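Local structure of 3-methyladenine dna-glycosylase (Archaeoglobus fulgidus, 2JHN) at residues 2-7 with 75-80; 144-149 with 175-180; 210-215 with 224-229; 250-255 with 263-268. The protein is a DNA-repair glycosylase of the helix-hairpin-helix (HhH-GPD) superfamily that also carries an alpha/beta domain resembling the TATA-box binding protein. The protein carries 1 engineered substitution. All coordinates share one frame; numbering follows the deposited sequence. Where two conformers were deposited one is given.

Interaction 1: residues 2-7 with 75-80; sequences WRIELK and KLVEYL
Ile4, on the edge strand 2-5, meets helix 69-80 with both branches of its side chain. CG2, anti to the backbone N, points to that helix and comes 4.2 Å from Val77 CG2. The longer branch is stretched out (chi2 174°), which carries CD1 forward to 4.3 Å from Leu76 CB. The Ile4 and Val77 side chains cross at a slant, so they touch at the methyls and do not lie alongside each other. This is the dense part of the contact: Ile4 and Leu76 are both buried, both also pack on Val60 of the adjoining strand 57-62, and Ile4 further touches Arg73 and Trp69, about one and two turns earlier in helix 69-80.

The packing thins toward the end of the strand. Val77 is already partly exposed, and Leu6 CD2 stays 6.0 Å from Val77 CG2. Arg3 and Glu5, whose side chains lie on the other side of the strand from Ile4, are exposed and form a salt bridge to Glu53 and a hydrogen bond to Thr57, respectively. A helix laid on one face of an antiparallel sheet is in keeping with the TBP-like domain. Between 2-7 and 75-80 the touching atoms are all aliphatic carbons, so the contact probably draws its stability from burying Ile4 and Leu76, with little directional restraint.

Interaction 2: residues 144-149 with 175-180; sequences VGRFGD and LRECGL. With MBO (mercuribenzoic acid), chain C.
A water molecule joins Arg146 to Glu177: it accepts a hydrogen bond from Arg146 NH1 (3.1 Å) and donates one to Glu177 OE1 (2.9 Å). It sits at the guanidinium edge, in the plane of the group. Glu177 OE1 itself lies well out of that plane and 4.5 Å from Arg146 NH1, so the opposite charges probably attract through space, with no direct salt bridge between them.

The mercury of mercuribenzoic acid occupies a face of the same guanidinium, 3.5 Å above its plane and toward the rim. Cys178 SG binds this metal at 2.3 Å, almost exactly opposite the ring carbon CE1. Arg146 starts with CG anti to its N (chi1 -177°) and then bends at chi3, which turns the guanidinium over the mercury and the ring carbon CE1. Behind it, Arg146 CG rests 3.6 Å above the centre of the Phe147 ring. Phe147 also meets the cysteine sulfur, with CE2 3.6 Å from Cys178 SG in an oblique sulfur-aromatic contact.

Lys142 of helix 133-147 completes the pocket. Just after Cys178, Gly179 ends helix 164-177 in a Schellman motif, and the whole is a cysteine-mercurial site between two helix ends of the HhH-GPD domain.

Interaction 3: residues 210-215 with 224-229; sequences EYLTSF and ELVLSI. Engineered in segment 224-229: Ile229 (natural residue Met). With NA (sodium ion), chain E.
Leu212, near the end of helix 205-213, faces helix 220-229 and makes the apolar contact between them. With CG anti to the carbonyl carbon (chi1 -67°), its CD1 reaches 3.8 Å from Val226 CG1. The same methyl lies 4.4 Å from Leu227 CG, so a single branch bridges two adjacent residues.

At Thr213 the backbone turns to metal binding, its O lying 2.3 Å from a sodium ion. Ser214 folds back on the chain, its OG donating to Tyr211 O at 2.7 Å, with the donor tilted 17° from the carbonyl plane. Phe215 supplies a second carbonyl to the sodium, at 2.5 Å from its O, while its ring presents an edge to Tyr211, with Phe215 CE2 3.6 Å above one face of the tyrosine ring and toward the rim. Two waters and Ile218 O complete the metal's shell, consistent with the cation-binding hairpin of helix-hairpin-helix proteins.

The hairpin packs against two further helices: Leu212 and Val226 share Ile122 of helix 118-127, and Phe215 touches Leu187, Glu190 and Ile191 of helix 182-192.

Interaction 4: residues 250-255 with 263-268; sequences LYFNGE and REIARE
Helix 241-251 gives way at Phe252 to a type I' beta turn, Phe252 to Glu255; Tyr251 and Phe252, at the end of the helix and the start of the turn, face Ile265 of helix 259-270, the CA atoms of Tyr251 and Ile265 being 8.7 Å apart. The turn lies in the connection between these consecutive helices of the mainly helical HhH-GPD domain. It is closed by Glu255 N donating to Phe252 O at 3.0 Å. Asn253 and Gly254 both have positive phi, and at Gly254 (phi 84°) the lack of a CB avoids a clash with the preceding carbonyl oxygen.

Ile265 is the buried residue at the centre of the contact, and two aromatic rings approach it differently. Tyr251 comes obliquely, with CD2 4.2 Å from Ile265 CG2, the branch that lies anti to the backbone N. Phe252 has CG anti to its carbonyl carbon (chi1 -66°), which swings its ring out beside the isoleucine, and the two side chains run past each other in opposite senses. Tyr251 leans on Phe270 of helix 259-270 and on Leu98 of helix 96-104, and its OH makes a weak hydrogen bond to Asp95. The closest approach is made by the rim of the Phe252 ring, where Ile265 CG1 lies near the ring plane, 3.8 Å from Phe252 CE2 and 4.0 Å from Phe252 CZ.

The four contacts follow one another along the chain without overlap. Interaction 1 belongs to the TBP-like part, where helix 69-80 packs on the five-stranded antiparallel sheet; interactions 2 to 4 fall in the HhH-GPD part and join helices. Interaction 1 is centred about 27 Å from the centre of interaction 3, with nearest atoms about 7 Å apart. Interactions 2 and 4 lie on opposite sides of the chain's centre, about 38 Å apart between centres, and interaction 3 stands about 23 Å from each. Interactions 3 and 4 touch through a salt bridge, Glu224 OE1 to Arg263 NH2 at 3.2 Å, which links successive parts of the helical domain, while interaction 1 joins elements within the TBP-like part.

Interaction 1: residues 2-7 with 75-80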
# COMPACT_ATOMS: atom_id res chain seq x y z
N TRP A 2 -3.61 -23.71 -0.92
CA TRP A 2 -4.94 -23.22 -1.21
C TRP A 2 -4.81 -22.46 -2.52
O TRP A 2 -3.70 -22.05 -2.91
CB TRP A 2 -5.45 -22.31 -0.10
CG TRP A 2 -5.55 -22.96 1.28
CD1 TRP A 2 -6.66 -23.53 1.84
CD2 TRP A 2 -4.51 -23.07 2.25
NE1 TRP A 2 -6.37 -24.00 3.11
CE2 TRP A 2 -5.05 -23.73 3.38
CE3 TRP A 2 -3.16 -22.69 2.28
CZ2 TRP A 2 -4.29 -24.02 4.54
CZ3 TRP A 2 -2.39 -22.98 3.44
CH2 TRP A 2 -2.96 -23.64 4.54
N ARG A 3 -5.94 -22.25 -3.19
CA ARG A 3 -5.99 -21.58 -4.49
C ARG A 3 -7.03 -20.47 -4.49
O ARG A 3 -8.14 -20.65 -3.98
CB ARG A 3 -6.31 -22.58 -5.60
CG ARG A 3 -5.19 -23.57 -5.89
CD ARG A 3 -5.53 -24.55 -7.03
NE ARG A 3 -4.31 -25.18 -7.54
CZ ARG A 3 -3.72 -26.25 -6.99
NH1 ARG A 3 -4.23 -26.83 -5.92
NH2 ARG A 3 -2.60 -26.72 -7.51
N ILE A 4 -6.63 -19.32 -5.02
CA ILE A 4 -7.55 -18.20 -5.25
C ILE A 4 -7.86 -18.15 -6.74
O ILE A 4 -6.99 -17.82 -7.55
CB ILE A 4 -6.92 -16.84 -4.83
CG1 ILE A 4 -6.57 -16.81 -3.34
CG2 ILE A 4 -7.87 -15.66 -5.20
CD1 ILE A 4 -5.83 -15.54 -2.92
N GLU A 5 -9.10 -18.46 -7.10
CA GLU A 5 -9.52 -18.49 -8.51
C GLU A 5 -10.15 -17.18 -8.93
O GLU A 5 -11.10 -16.72 -8.30
CB GLU A 5 -10.49 -19.65 -8.76
CG GLU A 5 -9.93 -21.02 -8.38
CD GLU A 5 -8.79 -21.49 -9.27
OE1 GLU A 5 -8.48 -20.86 -10.33
OE2 GLU A 5 -8.19 -22.52 -8.90
N LEU A 6 -9.63 -16.58 -9.99
CA LEU A 6 -10.03 -15.25 -10.46
C LEU A 6 -10.93 -15.36 -11.68
O LEU A 6 -10.78 -16.31 -12.46
CB LEU A 6 -8.80 -14.42 -10.84
CG LEU A 6 -7.60 -14.40 -9.87
CD1 LEU A 6 -6.47 -13.56 -10.44
CD2 LEU A 6 -8.03 -13.92 -8.51
N LYS A 7 -11.82 -14.39 -11.87
CA LYS A 7 -12.64 -14.34 -13.10
C LYS A 7 -11.86 -13.81 -14.30
O LYS A 7 -12.10 -14.21 -15.44
CB LYS A 7 -13.95 -13.56 -12.88
CG LYS A 7 -15.00 -13.82 -13.97
CD LYS A 7 -16.19 -12.89 -13.86
CE LYS A 7 -17.09 -13.02 -15.08
NZ LYS A 7 -18.16 -11.97 -15.11
N LYS A 75 -8.12 -11.27 3.08
CA LYS A 75 -7.01 -10.33 3.34
C LYS A 75 -6.12 -10.21 2.10
O LYS A 75 -5.73 -9.11 1.72
CB LYS A 75 -6.16 -10.77 4.52
CG LYS A 75 -6.79 -10.59 5.93
CD LYS A 75 -5.76 -11.05 7.01
CE LYS A 75 -5.86 -10.25 8.34
NZ LYS A 75 -4.66 -10.48 9.26
N LEU A 76 -5.80 -11.35 1.47
CA LEU A 76 -4.89 -11.31 0.30
C LEU A 76 -5.54 -10.71 -0.95
O LEU A 76 -4.86 -10.02 -1.72
CB LEU A 76 -4.34 -12.70 -0.02
CG LEU A 76 -3.49 -13.31 1.10
CD1 LEU A 76 -3.15 -14.76 0.73
CD2 LEU A 76 -2.23 -12.50 1.36
N VAL A 77 -6.81 -11.01 -1.16
CA VAL A 77 -7.55 -10.45 -2.30
C VAL A 77 -7.55 -8.91 -2.21
O VAL A 77 -7.29 -8.22 -3.19
CB VAL A 77 -8.99 -10.98 -2.35
CG1 VAL A 77 -9.86 -10.15 -3.33
CG2 VAL A 77 -8.99 -12.48 -2.76
N GLU A 78 -7.84 -8.40 -1.03
CA GLU A 78 -7.90 -6.96 -0.79
C GLU A 78 -6.49 -6.32 -0.88
O GLU A 78 -6.29 -5.24 -1.48
CB GLU A 78 -8.52 -6.71 0.58
CG GLU A 78 -8.67 -5.21 0.90
CD GLU A 78 -9.11 -4.95 2.31
OE1 GLU A 78 -8.64 -5.67 3.24
OE2 GLU A 78 -9.89 -4.00 2.50
N TYR A 79 -5.50 -6.97 -0.27
CA TYR A 79 -4.14 -6.40 -0.22
C TYR A 79 -3.43 -6.38 -1.59
O TYR A 79 -2.77 -5.39 -1.97
CB TYR A 79 -3.29 -7.18 0.78
CG TYR A 79 -1.85 -6.71 0.86
CD1 TYR A 79 -1.53 -5.54 1.58
CD2 TYR A 79 -0.81 -7.44 0.26
CE1 TYR A 79 -0.22 -5.09 1.68
CE2 TYR A 79 0.52 -6.99 0.36
CZ TYR A 79 0.80 -5.81 1.09
OH TYR A 79 2.09 -5.31 1.22
N LEU A 80 -3.53 -7.49 -2.30
CA LEU A 80 -2.86 -7.64 -3.61
C LEU A 80 -3.70 -7.04 -4.74
O LEU A 80 -3.19 -6.84 -5.84
CB LEU A 80 -2.57 -9.13 -3.90
CG LEU A 80 -1.66 -9.86 -2.88
CD1 LEU A 80 -1.73 -11.39 -3.08
CD2 LEU A 80 -0.23 -9.37 -2.99

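Interaction 2: residues 144-149 with 175-180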
# COMPACT_ATOMS: atom_id res chain seq x y z
N VAL A 144 11.23 -3.24 10.86
CA VAL A 144 10.74 -4.61 10.76
C VAL A 144 11.81 -5.57 11.27
O VAL A 144 11.50 -6.53 11.97
CB VAL A 144 10.38 -4.93 9.27
CG1 VAL A 144 10.16 -6.44 9.03
CG2 VAL A 144 9.16 -4.12 8.90
N GLY A 145 13.05 -5.30 10.91
CA GLY A 145 14.16 -6.20 11.26
C GLY A 145 14.28 -6.30 12.77
O GLY A 145 14.42 -7.40 13.34
N ARG A 146 14.18 -5.16 13.44
CA ARG A 146 14.42 -5.15 14.89
C ARG A 146 13.19 -5.42 15.75
O ARG A 146 13.28 -6.02 16.84
CB ARG A 146 15.09 -3.84 15.29
CG ARG A 146 15.45 -3.79 16.79
CD ARG A 146 16.47 -2.70 17.04
NE ARG A 146 17.74 -3.06 16.42
CZ ARG A 146 18.73 -2.20 16.17
NH1 ARG A 146 18.61 -0.91 16.51
NH2 ARG A 146 19.84 -2.64 15.59
N PHE A 147 12.03 -4.94 15.29
CA PHE A 147 10.83 -4.92 16.12
C PHE A 147 9.67 -5.75 15.54
O PHE A 147 8.66 -5.99 16.22
CB PHE A 147 10.42 -3.47 16.42
CG PHE A 147 11.50 -2.65 17.12
CD1 PHE A 147 11.93 -2.98 18.41
CD2 PHE A 147 12.09 -1.55 16.48
CE1 PHE A 147 12.93 -2.21 19.06
CE2 PHE A 147 13.08 -0.80 17.10
CZ PHE A 147 13.51 -1.14 18.40
N GLY A 148 9.80 -6.19 14.29
CA GLY A 148 8.75 -6.97 13.66
C GLY A 148 8.76 -8.43 14.05
O GLY A 148 9.75 -8.95 14.58
N ASP A 149 7.65 -9.10 13.78
CA ASP A 149 7.57 -10.54 13.97
C ASP A 149 8.42 -11.26 12.93
O ASP A 149 8.62 -10.77 11.82
CB ASP A 149 6.12 -11.02 13.87
CG ASP A 149 5.35 -10.77 15.14
OD1 ASP A 149 5.76 -11.29 16.22
OD2 ASP A 149 4.32 -10.07 15.07
N LEU A 175 12.92 3.68 17.96
CA LEU A 175 12.61 4.14 16.61
C LEU A 175 13.67 5.12 16.08
O LEU A 175 14.06 5.01 14.93
CB LEU A 175 11.19 4.75 16.51
CG LEU A 175 10.03 3.82 16.91
CD1 LEU A 175 8.69 4.50 16.68
CD2 LEU A 175 10.07 2.47 16.20
N ARG A 176 14.13 6.06 16.93
CA ARG A 176 15.18 7.01 16.53
C ARG A 176 16.45 6.26 16.18
O ARG A 176 17.14 6.63 15.24
CB ARG A 176 15.48 8.06 17.61
CG ARG A 176 14.31 8.98 17.97
CD ARG A 176 14.75 10.04 18.96
NE ARG A 176 15.74 10.91 18.35
CZ ARG A 176 16.55 11.72 19.04
NH1 ARG A 176 16.51 11.75 20.38
NH2 ARG A 176 17.43 12.48 18.39
N GLU A 177 16.76 5.23 16.95
CA GLU A 177 17.93 4.39 16.70
C GLU A 177 17.91 3.75 15.31
O GLU A 177 18.94 3.63 14.66
CB GLU A 177 18.08 3.34 17.79
CG GLU A 177 18.50 3.96 19.12
CD GLU A 177 18.54 2.96 20.29
OE1 GLU A 177 18.30 1.73 20.12
OE2 GLU A 177 18.81 3.46 21.41
N CYS A 178 16.72 3.39 14.85
CA CYS A 178 16.57 2.76 13.54
C CYS A 178 16.63 3.80 12.40
O CYS A 178 16.68 3.42 11.22
CB CYS A 178 15.25 1.96 13.48
SG CYS A 178 15.20 0.43 14.51
N GLY A 179 16.65 5.08 12.74
CA GLY A 179 16.81 6.16 11.75
C GLY A 179 15.73 7.24 11.72
O GLY A 179 15.87 8.25 11.02
N LEU A 180 14.65 7.03 12.45
CA LEU A 180 13.53 7.98 12.48
C LEU A 180 13.83 9.26 13.25
O LEU A 180 14.41 9.21 14.34
CB LEU A 180 12.24 7.34 13.04
CG LEU A 180 11.34 6.48 12.15
CD1 LEU A 180 12.03 5.19 11.76
CD2 LEU A 180 10.06 6.16 12.90
HG MBO C . 16.76 -0.91 13.41
CE1 MBO C . 18.23 -2.29 12.34
CE2 MBO C . 19.53 -1.84 12.13
CE3 MBO C . 20.41 -2.69 11.48
CE4 MBO C . 19.99 -3.95 11.05
CE5 MBO C . 18.68 -4.38 11.28
CE6 MBO C . 17.79 -3.54 11.94
CZ MBO C . 20.95 -4.85 10.34
OZ1 MBO C . 20.61 -6.01 10.08
OZ2 MBO C . 22.06 -4.40 10.01
O HOH W 1 16.46 0.41 18.33

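Interaction 3: residues 210-215 with 224-229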
# COMPACT_ATOMS: atom_id res chain seq x y z
N GLU A 210 -11.15 13.39 9.87
CA GLU A 210 -11.06 14.24 11.06
C GLU A 210 -10.32 13.55 12.20
O GLU A 210 -9.63 14.20 12.98
CB GLU A 210 -12.45 14.70 11.51
CG GLU A 210 -13.08 15.73 10.58
CD GLU A 210 -12.32 17.05 10.53
OE1 GLU A 210 -11.88 17.53 11.60
OE2 GLU A 210 -12.17 17.61 9.42
N TYR A 211 -10.43 12.22 12.29
CA TYR A 211 -9.66 11.48 13.28
C TYR A 211 -8.16 11.56 12.97
O TYR A 211 -7.35 11.93 13.85
CB TYR A 211 -10.14 10.05 13.38
CG TYR A 211 -9.28 9.17 14.26
CD1 TYR A 211 -9.38 9.23 15.65
CD2 TYR A 211 -8.37 8.26 13.70
CE1 TYR A 211 -8.58 8.41 16.48
CE2 TYR A 211 -7.57 7.44 14.49
CZ TYR A 211 -7.68 7.52 15.89
OH TYR A 211 -6.92 6.69 16.67
N LEU A 212 -7.79 11.26 11.73
CA LEU A 212 -6.36 11.27 11.37
C LEU A 212 -5.75 12.65 11.58
O LEU A 212 -4.72 12.78 12.22
CB LEU A 212 -6.16 10.77 9.92
CG LEU A 212 -6.51 9.28 9.79
CD1 LEU A 212 -6.73 8.95 8.32
CD2 LEU A 212 -5.37 8.45 10.39
N THR A 213 -6.44 13.69 11.11
CA THR A 213 -5.89 15.04 11.15
C THR A 213 -5.95 15.64 12.55
O THR A 213 -5.31 16.66 12.81
CB THR A 213 -6.56 16.01 10.14
OG1 THR A 213 -7.98 16.02 10.34
CG2 THR A 213 -6.24 15.60 8.69
N SER A 214 -6.68 15.00 13.45
CA SER A 214 -6.73 15.39 14.87
C SER A 214 -5.39 15.17 15.61
O SER A 214 -5.17 15.73 16.69
CB SER A 214 -7.91 14.71 15.60
OG SER A 214 -7.55 13.43 16.09
N PHE A 215 -4.51 14.35 15.03
CA PHE A 215 -3.16 14.19 15.57
C PHE A 215 -2.25 15.31 15.07
O PHE A 215 -2.25 15.63 13.89
CB PHE A 215 -2.60 12.81 15.19
CG PHE A 215 -3.33 11.67 15.84
CD1 PHE A 215 -2.88 11.13 17.05
CD2 PHE A 215 -4.47 11.13 15.25
CE1 PHE A 215 -3.57 10.07 17.65
CE2 PHE A 215 -5.16 10.05 15.85
CZ PHE A 215 -4.71 9.54 17.04
N GLU A 224 -5.12 11.92 3.61
CA GLU A 224 -5.67 11.45 2.31
C GLU A 224 -4.91 10.26 1.75
O GLU A 224 -5.53 9.35 1.18
CB GLU A 224 -5.79 12.58 1.29
CG GLU A 224 -6.77 13.68 1.74
CD GLU A 224 -6.97 14.78 0.73
OE1 GLU A 224 -6.11 14.91 -0.19
OE2 GLU A 224 -8.01 15.49 0.86
N LEU A 225 -3.59 10.26 1.91
CA LEU A 225 -2.78 9.08 1.50
C LEU A 225 -3.22 7.83 2.31
O LEU A 225 -3.48 6.77 1.74
CB LEU A 225 -1.29 9.37 1.69
CG LEU A 225 -0.27 8.42 1.09
CD1 LEU A 225 -0.43 8.47 -0.45
CD2 LEU A 225 1.14 8.91 1.53
N VAL A 226 -3.35 7.98 3.63
CA VAL A 226 -3.82 6.85 4.48
C VAL A 226 -5.19 6.36 4.01
O VAL A 226 -5.39 5.16 3.81
CB VAL A 226 -3.86 7.22 5.96
CG1 VAL A 226 -4.69 6.19 6.80
CG2 VAL A 226 -2.41 7.35 6.51
N LEU A 227 -6.12 7.30 3.83
CA LEU A 227 -7.47 6.98 3.42
C LEU A 227 -7.49 6.10 2.15
O LEU A 227 -8.21 5.12 2.09
CB LEU A 227 -8.29 8.25 3.21
CG LEU A 227 -8.90 8.77 4.55
CD1 LEU A 227 -9.26 10.23 4.45
CD2 LEU A 227 -10.15 7.95 4.86
N SER A 228 -6.68 6.47 1.18
CA SER A 228 -6.67 5.76 -0.11
C SER A 228 -5.83 4.48 -0.07
O SER A 228 -6.31 3.40 -0.45
CB SER A 228 -6.19 6.70 -1.22
OG SER A 228 -4.97 7.33 -0.89
N ILE A 229 -4.59 4.60 0.38
CA ILE A 229 -3.65 3.48 0.27
C ILE A 229 -3.71 2.45 1.41
O ILE A 229 -3.27 1.31 1.21
CB ILE A 229 -2.16 3.91 -0.04
CG1 ILE A 229 -1.42 4.39 1.22
CG2 ILE A 229 -2.11 4.96 -1.19
CD1 ILE A 229 0.13 4.63 1.02
NA NA E . -3.13 17.38 12.43
O HOH W 2 -1.01 18.58 12.27
O HOH W 3 -4.05 19.26 11.01

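Interaction 4: residues 250-255 with 263-268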
# COMPACT_ATOMS: atom_id res chain seq x y z
N LEU A 250 0.28 13.64 -17.98
CA LEU A 250 -0.81 13.03 -18.74
C LEU A 250 -1.72 14.02 -19.45
O LEU A 250 -2.08 13.80 -20.61
CB LEU A 250 -1.67 12.15 -17.83
CG LEU A 250 -1.20 10.72 -17.62
CD1 LEU A 250 -2.13 10.07 -16.60
CD2 LEU A 250 -1.21 9.93 -18.93
N TYR A 251 -2.10 15.09 -18.75
CA TYR A 251 -3.19 15.94 -19.21
C TYR A 251 -2.81 17.37 -19.55
O TYR A 251 -3.61 18.11 -20.13
CB TYR A 251 -4.31 15.97 -18.15
CG TYR A 251 -5.12 14.70 -18.05
CD1 TYR A 251 -6.14 14.41 -18.98
CD2 TYR A 251 -4.90 13.79 -17.02
CE1 TYR A 251 -6.90 13.24 -18.88
CE2 TYR A 251 -5.66 12.62 -16.91
CZ TYR A 251 -6.65 12.33 -17.84
OH TYR A 251 -7.40 11.18 -17.74
N PHE A 252 -1.62 17.78 -19.13
CA PHE A 252 -1.22 19.18 -19.22
C PHE A 252 0.14 19.30 -19.89
O PHE A 252 0.86 20.28 -19.68
CB PHE A 252 -1.22 19.86 -17.84
CG PHE A 252 -2.59 19.99 -17.22
CD1 PHE A 252 -3.35 21.14 -17.41
CD2 PHE A 252 -3.13 18.95 -16.46
CE1 PHE A 252 -4.62 21.27 -16.85
CE2 PHE A 252 -4.40 19.06 -15.89
CZ PHE A 252 -5.15 20.22 -16.08
N ASN A 253 0.49 18.28 -20.67
CA ASN A 253 1.76 18.21 -21.40
C ASN A 253 3.01 18.57 -20.57
O ASN A 253 3.92 19.26 -21.05
CB ASN A 253 1.69 19.07 -22.68
CG ASN A 253 2.60 18.56 -23.78
OD1 ASN A 253 2.48 17.42 -24.23
ND2 ASN A 253 3.51 19.41 -24.23
N GLY A 254 3.03 18.12 -19.32
CA GLY A 254 4.20 18.29 -18.47
C GLY A 254 4.29 19.62 -17.75
O GLY A 254 5.21 19.83 -16.98
N GLU A 255 3.34 20.53 -18.00
CA GLU A 255 3.29 21.79 -17.26
C GLU A 255 2.72 21.52 -15.86
O GLU A 255 1.52 21.24 -15.73
CB GLU A 255 2.43 22.83 -18.01
CG GLU A 255 3.09 23.37 -19.29
CD GLU A 255 4.41 24.10 -19.03
OE1 GLU A 255 4.38 25.20 -18.44
OE2 GLU A 255 5.47 23.56 -19.42
N ARG A 263 -7.09 17.92 -8.22
CA ARG A 263 -8.38 17.54 -7.64
C ARG A 263 -9.55 17.69 -8.59
O ARG A 263 -10.47 16.86 -8.59
CB ARG A 263 -8.65 18.36 -6.38
CG ARG A 263 -8.58 17.55 -5.14
CD ARG A 263 -8.71 18.39 -3.90
NE ARG A 263 -7.83 17.83 -2.90
CZ ARG A 263 -6.69 18.38 -2.50
NH1 ARG A 263 -6.29 19.55 -2.98
NH2 ARG A 263 -5.96 17.75 -1.59
N GLU A 264 -9.53 18.77 -9.37
CA GLU A 264 -10.58 19.08 -10.32
C GLU A 264 -10.61 18.02 -11.43
O GLU A 264 -11.67 17.49 -11.73
CB GLU A 264 -10.37 20.51 -10.86
CG GLU A 264 -11.37 21.00 -11.90
CD GLU A 264 -10.79 22.09 -12.81
OE1 GLU A 264 -10.07 22.98 -12.32
OE2 GLU A 264 -11.06 22.03 -14.03
N ILE A 265 -9.44 17.71 -11.99
CA ILE A 265 -9.25 16.61 -12.94
C ILE A 265 -9.76 15.25 -12.43
O ILE A 265 -10.51 14.54 -13.12
CB ILE A 265 -7.76 16.48 -13.42
CG1 ILE A 265 -7.51 17.38 -14.63
CG2 ILE A 265 -7.40 15.01 -13.81
CD1 ILE A 265 -8.46 17.09 -15.82
N ALA A 266 -9.35 14.88 -11.21
CA ALA A 266 -9.83 13.63 -10.62
C ALA A 266 -11.35 13.58 -10.49
O ALA A 266 -11.97 12.56 -10.80
CB ALA A 266 -9.17 13.40 -9.25
N ARG A 267 -11.96 14.69 -10.06
CA ARG A 267 -13.41 14.77 -9.99
C ARG A 267 -14.04 14.56 -11.35
O ARG A 267 -14.98 13.79 -11.48
CB ARG A 267 -13.86 16.12 -9.41
CG ARG A 267 -14.04 16.14 -7.91
CD ARG A 267 -14.77 17.41 -7.45
NE ARG A 267 -14.19 18.65 -7.98
CZ ARG A 267 -13.17 19.32 -7.44
NH1 ARG A 267 -12.59 18.92 -6.32
NH2 ARG A 267 -12.74 20.43 -8.04
N GLU A 268 -13.50 15.23 -12.37
CA GLU A 268 -14.06 15.20 -13.72
C GLU A 268 -13.81 13.88 -14.48
O GLU A 268 -14.69 13.40 -15.21
CB GLU A 268 -13.57 16.41 -14.55
CG GLU A 268 -14.01 17.78 -13.98
CD GLU A 268 -13.35 18.98 -14.67
OE1 GLU A 268 -12.23 18.86 -15.20
OE2 GLU A 268 -13.97 20.07 -14.67